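PDB 2O14: hypothetical protein yxiM from Bacillus subtilis, which is of unknown function but belongs to the GDSL lipolytic enzyme family and probably acts as an esterase, its natural substrate being unknown. Local coordinates for residues 266-277 and 305-316. Sequence-based numbering, arbitrary orientation.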
ATOM      1  N   LYS A 266       1.971  15.835  10.091  1.00 25.51           N
ATOM      2  CA  LYS A 266       2.669  16.355  11.261  1.00 28.17           C
ATOM      3  C   LYS A 266       1.665  16.763  12.329  1.00 28.08           C
ATOM      4  O   LYS A 266       1.965  16.727  13.520  1.00 28.95           O
ATOM      5  CB  LYS A 266       3.550  17.548  10.885  1.00 35.37           C
ATOM      6  CG  LYS A 266       4.916  17.163  10.344  1.00 39.10           C
ATOM      7  CD  LYS A 266       5.692  18.395   9.892  1.00 43.69           C
ATOM      8  CE  LYS A 266       7.157  18.081   9.629  1.00 45.43           C
ATOM      9  NZ  LYS A 266       7.872  17.713  10.885  1.00 47.32           N
ATOM     10  N   ALA A 267       0.466  17.143  11.901  1.00 35.43           N
ATOM     11  CA  ALA A 267      -0.579  17.540  12.840  1.00 35.54           C
ATOM     12  C   ALA A 267      -1.013  16.345  13.693  1.00 35.89           C
ATOM     13  O   ALA A 267      -1.621  16.518  14.748  1.00 36.19           O
ATOM     14  CB  ALA A 267      -1.777  18.105  12.085  1.00 33.34           C
ATOM     15  N   LYS A 268      -0.699  15.136  13.230  1.00 27.79           N
ATOM     16  CA  LYS A 268      -1.052  13.917  13.953  1.00 28.02           C
ATOM     17  C   LYS A 268       0.059  13.528  14.919  1.00 28.94           C
ATOM     18  O   LYS A 268      -0.080  12.574  15.683  1.00 29.17           O
ATOM     19  CB  LYS A 268      -1.292  12.762  12.977  1.00 29.70           C
ATOM     20  CG  LYS A 268      -2.453  12.958  12.021  1.00 30.86           C
ATOM     21  CD  LYS A 268      -3.795  12.897  12.734  1.00 31.03           C
ATOM     22  CE  LYS A 268      -4.938  12.941  11.729  1.00 32.05           C
ATOM     23  NZ  LYS A 268      -6.266  12.793  12.387  1.00 35.51           N
ATOM     24  N   GLY A 269       1.167  14.264  14.874  1.00 40.87           N
ATOM     25  CA  GLY A 269       2.283  13.975  15.758  1.00 41.88           C
ATOM     26  C   GLY A 269       3.293  13.003  15.175  1.00 41.85           C
ATOM     27  O   GLY A 269       4.304  12.699  15.806  1.00 44.24           O
ATOM     28  N   ALA A 270       3.023  12.512  13.970  1.00 35.77           N
ATOM     29  CA  ALA A 270       3.927  11.577  13.305  1.00 34.15           C
ATOM     30  C   ALA A 270       5.006  12.344  12.543  1.00 33.55           C
ATOM     31  O   ALA A 270       4.909  13.563  12.374  1.00 32.89           O
ATOM     32  CB  ALA A 270       3.143  10.690  12.347  1.00 37.63           C
ATOM     33  N   ASP A 271       6.036  11.633  12.089  1.00 27.57           N
ATOM     34  CA  ASP A 271       7.116  12.268  11.344  1.00 27.49           C
ATOM     35  C   ASP A 271       7.043  11.964   9.854  1.00 26.38           C
ATOM     36  O   ASP A 271       6.455  10.963   9.437  1.00 24.01           O
ATOM     37  CB  ASP A 271       8.479  11.833  11.890  1.00 34.33           C
ATOM     38  CG  ASP A 271       8.766  12.412  13.260  1.00 36.80           C
ATOM     39  OD1 ASP A 271       8.592  13.639  13.430  1.00 35.61           O
ATOM     40  OD2 ASP A 271       9.171  11.645  14.160  1.00 36.68           O
ATOM     41  N   VAL A 272       7.648  12.838   9.058  1.00 31.60           N
ATOM     42  CA  VAL A 272       7.644  12.676   7.614  1.00 30.48           C
ATOM     43  C   VAL A 272       9.039  12.522   7.028  1.00 31.00           C
ATOM     44  O   VAL A 272       9.954  13.278   7.369  1.00 30.29           O
ATOM     45  CB  VAL A 272       6.991  13.881   6.918  1.00 20.96           C
ATOM     46  CG1 VAL A 272       6.983  13.660   5.415  1.00 20.47           C
ATOM     47  CG2 VAL A 272       5.584  14.086   7.436  1.00 21.78           C
ATOM     48  N   ILE A 273       9.191  11.540   6.145  1.00 24.34           N
ATOM     49  CA  ILE A 273      10.456  11.298   5.465  1.00 23.00           C
ATOM     50  C   ILE A 273      10.194  11.413   3.965  1.00 23.79           C
ATOM     51  O   ILE A 273       9.545  10.541   3.379  1.00 23.08           O
ATOM     52  CB  ILE A 273      11.007   9.879   5.739  1.00 21.19           C
ATOM     53  CG1 ILE A 273      11.243   9.678   7.239  1.00 19.04           C
ATOM     54  CG2 ILE A 273      12.306   9.672   4.964  1.00 17.13           C
ATOM     55  CD1 ILE A 273      11.533   8.247   7.612  1.00 17.97           C
ATOM     56  N   LEU A 274      10.685  12.487   3.353  1.00 21.60           N
ATOM     57  CA  LEU A 274      10.500  12.688   1.918  1.00 22.73           C
ATOM     58  C   LEU A 274      11.647  12.041   1.151  1.00 23.43           C
ATOM     59  O   LEU A 274      12.786  12.030   1.618  1.00 23.31           O
ATOM     60  CB  LEU A 274      10.455  14.179   1.582  1.00 20.28           C
ATOM     61  CG  LEU A 274       9.330  15.019   2.191  1.00 21.24           C
ATOM     62  CD1 LEU A 274       9.518  16.462   1.770  1.00 18.78           C
ATOM     63  CD2 LEU A 274       7.967  14.498   1.736  1.00 20.39           C
ATOM     64  N   SER A 275      11.343  11.503  -0.027  1.00 22.55           N
ATOM     65  CA  SER A 275      12.358  10.864  -0.854  1.00 21.16           C
ATOM     66  C   SER A 275      12.334  11.386  -2.283  1.00 21.36           C
ATOM     67  O   SER A 275      11.270  11.523  -2.884  1.00 21.08           O
ATOM     68  CB  SER A 275      12.145   9.349  -0.868  1.00 23.89           C
ATOM     69  OG  SER A 275      13.053   8.709  -1.752  1.00 23.35           O
ATOM     70  N   THR A 276      13.508  11.691  -2.824  1.00 23.35           N
ATOM     71  CA  THR A 276      13.599  12.159  -4.201  1.00 24.15           C
ATOM     72  C   THR A 276      13.602  10.894  -5.052  1.00 24.49           C
ATOM     73  O   THR A 276      14.459  10.028  -4.887  1.00 26.03           O
ATOM     74  CB  THR A 276      14.900  12.960  -4.443  1.00 26.09           C
ATOM     75  OG1 THR A 276      16.032  12.169  -4.058  1.00 25.60           O
ATOM     76  CG2 THR A 276      14.883  14.255  -3.629  1.00 26.87           C
ATOM     77  N   PRO A 277      12.623  10.753  -5.959  1.00 26.43           N
ATOM     78  CA  PRO A 277      12.598   9.542  -6.784  1.00 26.06           C
ATOM     79  C   PRO A 277      13.813   9.356  -7.691  1.00 26.35           C
ATOM     80  O   PRO A 277      14.317  10.315  -8.283  1.00 27.60           O
ATOM     81  CB  PRO A 277      11.281   9.670  -7.557  1.00 26.48           C
ATOM     82  CG  PRO A 277      11.034  11.146  -7.603  1.00 29.28           C
ATOM     83  CD  PRO A 277      11.464  11.620  -6.238  1.00 27.47           C
ATOM     84  N   ALA A 305      11.620  19.819   2.214  1.00 28.07           N
ATOM     85  CA  ALA A 305      12.237  19.173   3.368  1.00 29.24           C
ATOM     86  C   ALA A 305      12.786  20.211   4.348  1.00 31.13           C
ATOM     87  O   ALA A 305      12.676  20.055   5.566  1.00 30.93           O
ATOM     88  CB  ALA A 305      13.347  18.244   2.906  1.00 16.25           C
ATOM     89  N   GLU A 306      13.367  21.274   3.800  1.00 33.57           N
ATOM     90  CA  GLU A 306      13.950  22.350   4.595  1.00 35.27           C
ATOM     91  C   GLU A 306      12.876  23.273   5.157  1.00 35.17           C
ATOM     92  O   GLU A 306      12.894  23.612   6.341  1.00 34.48           O
ATOM     93  CB  GLU A 306      14.919  23.158   3.731  1.00 67.65           C
ATOM     94  CG  GLU A 306      15.974  22.299   3.052  1.00 74.49           C
ATOM     95  CD  GLU A 306      16.753  23.051   1.987  1.00 79.09           C
ATOM     96  OE1 GLU A 306      16.118  23.555   1.032  1.00 81.51           O
ATOM     97  OE2 GLU A 306      17.997  23.132   2.102  1.00 80.91           O
ATOM     98  N   GLU A 307      11.942  23.668   4.299  1.00 35.11           N
ATOM     99  CA  GLU A 307      10.849  24.555   4.680  1.00 35.03           C
ATOM    100  C   GLU A 307       9.893  23.963   5.717  1.00 35.91           C
ATOM    101  O   GLU A 307       9.474  24.656   6.648  1.00 35.93           O
ATOM    102  CB  GLU A 307      10.054  24.952   3.438  1.00 32.51           C
ATOM    103  CG  GLU A 307      10.799  25.862   2.486  1.00 31.62           C
ATOM    104  CD  GLU A 307      10.090  25.993   1.156  1.00 31.07           C
ATOM    105  OE1 GLU A 307       8.845  26.061   1.154  1.00 29.56           O
ATOM    106  OE2 GLU A 307      10.776  26.036   0.114  1.00 30.98           O
ATOM    107  N   GLU A 308       9.540  22.689   5.551  1.00 35.80           N
ATOM    108  CA  GLU A 308       8.623  22.022   6.475  1.00 34.75           C
ATOM    109  C   GLU A 308       9.350  21.190   7.526  1.00 33.79           C
ATOM    110  O   GLU A 308       8.723  20.518   8.341  1.00 33.87           O
ATOM    111  CB  GLU A 308       7.645  21.134   5.701  1.00 33.11           C
ATOM    112  CG  GLU A 308       6.773  21.894   4.711  1.00 31.99           C
ATOM    113  CD  GLU A 308       6.027  23.053   5.359  1.00 33.45           C
ATOM    114  OE1 GLU A 308       5.410  22.842   6.426  1.00 30.59           O
ATOM    115  OE2 GLU A 308       6.049  24.171   4.798  1.00 32.62           O
ATOM    116  N   LYS A 309      10.677  21.233   7.493  1.00 31.85           N
ATOM    117  CA  LYS A 309      11.495  20.501   8.450  1.00 31.65           C
ATOM    118  C   LYS A 309      11.156  19.012   8.535  1.00 29.59           C
ATOM    119  O   LYS A 309      10.766  18.507   9.588  1.00 27.37           O
ATOM    120  CB  LYS A 309      11.360  21.144   9.832  1.00 50.78           C
ATOM    121  CG  LYS A 309      11.724  22.617   9.851  1.00 53.76           C
ATOM    122  CD  LYS A 309      11.523  23.225  11.229  1.00 56.88           C
ATOM    123  CE  LYS A 309      11.830  24.715  11.212  1.00 58.39           C
ATOM    124  NZ  LYS A 309      13.229  24.985  10.771  1.00 59.54           N
ATOM    125  N   THR A 310      11.309  18.310   7.419  1.00 25.83           N
ATOM    126  CA  THR A 310      11.038  16.880   7.387  1.00 25.25           C
ATOM    127  C   THR A 310      12.369  16.167   7.183  1.00 25.58           C
ATOM    128  O   THR A 310      13.377  16.808   6.889  1.00 24.99           O
ATOM    129  CB  THR A 310      10.116  16.506   6.214  1.00 27.44           C
ATOM    130  OG1 THR A 310      10.839  16.628   4.980  1.00 25.67           O
ATOM    131  CG2 THR A 310       8.903  17.426   6.174  1.00 28.13           C
ATOM    132  N   TYR A 311      12.381  14.849   7.359  1.00 27.59           N
ATOM    133  CA  TYR A 311      13.594  14.076   7.130  1.00 27.43           C
ATOM    134  C   TYR A 311      13.676  13.940   5.614  1.00 27.32           C
ATOM    135  O   TYR A 311      12.656  14.050   4.924  1.00 26.02           O
ATOM    136  CB  TYR A 311      13.494  12.701   7.788  1.00 32.80           C
ATOM    137  CG  TYR A 311      13.600  12.743   9.295  1.00 35.04           C
ATOM    138  CD1 TYR A 311      14.796  13.097   9.920  1.00 36.34           C
ATOM    139  CD2 TYR A 311      12.504  12.446  10.098  1.00 36.35           C
ATOM    140  CE1 TYR A 311      14.894  13.154  11.310  1.00 36.61           C
ATOM    141  CE2 TYR A 311      12.589  12.499  11.489  1.00 37.91           C
ATOM    142  CZ  TYR A 311      13.784  12.854  12.088  1.00 38.97           C
ATOM    143  OH  TYR A 311      13.869  12.909  13.461  1.00 40.41           O
ATOM    144  N   LEU A 312      14.871  13.707   5.089  1.00 30.88           N
ATOM    145  CA  LEU A 312      15.042  13.600   3.645  1.00 30.57           C
ATOM    146  C   LEU A 312      16.046  12.547   3.204  1.00 31.84           C
ATOM    147  O   LEU A 312      17.186  12.513   3.685  1.00 31.47           O
ATOM    148  CB  LEU A 312      15.473  14.956   3.067  1.00 22.67           C
ATOM    149  CG  LEU A 312      15.809  14.990   1.573  1.00 23.05           C
ATOM    150  CD1 LEU A 312      14.528  14.896   0.758  1.00 22.52           C
ATOM    151  CD2 LEU A 312      16.554  16.281   1.239  1.00 22.74           C
ATOM    152  N   ILE A 313      15.608  11.692   2.283  1.00 26.53           N
ATOM    153  CA  ILE A 313      16.452  10.654   1.710  1.00 26.12           C
ATOM    154  C   ILE A 313      16.584  11.073   0.256  1.00 25.80           C
ATOM    155  O   ILE A 313      15.600  11.048  -0.487  1.00 25.32           O
ATOM    156  CB  ILE A 313      15.782   9.263   1.741  1.00 31.55           C
ATOM    157  CG1 ILE A 313      15.432   8.868   3.176  1.00 33.24           C
ATOM    158  CG2 ILE A 313      16.718   8.227   1.132  1.00 31.21           C
ATOM    159  CD1 ILE A 313      16.628   8.709   4.078  1.00 35.51           C
ATOM    160  N   ASP A 314      17.782  11.481  -0.152  1.00 28.20           N
ATOM    161  CA  ASP A 314      17.987  11.903  -1.535  1.00 27.73           C
ATOM    162  C   ASP A 314      18.279  10.664  -2.366  1.00 26.67           C
ATOM    163  O   ASP A 314      19.364  10.523  -2.937  1.00 26.78           O
ATOM    164  CB  ASP A 314      19.162  12.877  -1.637  1.00 32.16           C
ATOM    165  CG  ASP A 314      19.039  13.814  -2.821  1.00 32.79           C
ATOM    166  OD1 ASP A 314      18.401  13.432  -3.827  1.00 33.94           O
ATOM    167  OD2 ASP A 314      19.590  14.931  -2.749  1.00 33.93           O
ATOM    168  N   LEU A 315      17.303   9.767  -2.435  1.00 24.43           N
ATOM    169  CA  LEU A 315      17.465   8.526  -3.178  1.00 22.62           C
ATOM    170  C   LEU A 315      17.875   8.764  -4.629  1.00 23.77           C
ATOM    171  O   LEU A 315      18.513   7.912  -5.248  1.00 25.81           O
ATOM    172  CB  LEU A 315      16.169   7.717  -3.116  1.00 19.07           C
ATOM    173  CG  LEU A 315      16.270   6.225  -3.430  1.00 18.96           C
ATOM    174  CD1 LEU A 315      17.352   5.590  -2.568  1.00 18.43           C
ATOM    175  CD2 LEU A 315      14.916   5.565  -3.171  1.00 17.47           C
ATOM    176  N   ASN A 316      17.516   9.922  -5.172  1.00 25.75           N
ATOM    177  CA  ASN A 316      17.870  10.252  -6.549  1.00 26.38           C
ATOM    178  C   ASN A 316      19.394  10.202  -6.712  1.00 26.52           C
ATOM    179  O   ASN A 316      19.919   9.555  -7.624  1.00 25.35           O
ATOM    180  CB  ASN A 316      17.366  11.655  -6.900  1.00 27.28           C
ATOM    181  CG  ASN A 316      17.614  12.020  -8.358  1.00 30.68           C
ATOM    182  OD1 ASN A 316      16.801  11.723  -9.240  1.00 31.42           O
ATOM    183  ND2 ASN A 316      18.743  12.664  -8.618  1.00 26.19           N
TER
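Thr276, just past the end of strand 271-275, packs its side chain against Asp314 and Asn316, at the N-terminus of helix 315-326. Its CB lies 3.6 Å from Asp314 OD1. From there OG1 turns into the cleft between the backbone N and carbonyl carbon (chi1 55°), and the hydroxyl works both ways: it donates to Asp314 OD1 at 2.7 Å, on the anti side and 31° out of the carboxylate plane, and accepts Asn316 N at 2.9 Å, the N-H pointing nearly straight at OG1. The methyl CG2 rests beside the same OD1. Asp314 is the N-cap residue of that helix, and its OD2 forms a salt bridge with Arg298, so the hydroxyl and the arginine hold its two oxygens.

Upstream, strands 271-275 and 311-313 run parallel, 26° apart, joined by backbone hydrogen bonds whose donors alternate between the two segments: Tyr311 N to Val272 O, Leu274 N to Tyr311 O, Ile313 N to Leu274 O (2.9 Å) and Thr276 N to Ile313 O. With helix 298-307 as the connection this is a beta-alpha-beta unit at the 311-313 edge of the five-stranded parallel sheet, consistent with the SGNH-hydrolase fold of GDSL enzymes. Tyr311 O takes a second donor, Thr310 OG1, at 3.2 Å, from the face of its plane opposite Leu274 N.

Ile273 CG2 meets Ile313 CG1 at 3.7 Å, and both residues touch Leu359 of helix 345-361. On the opposite face Leu274 CD1 touches Thr310 OG1 at 3.5 Å, and both residues touch Ile262 of helix 251-266.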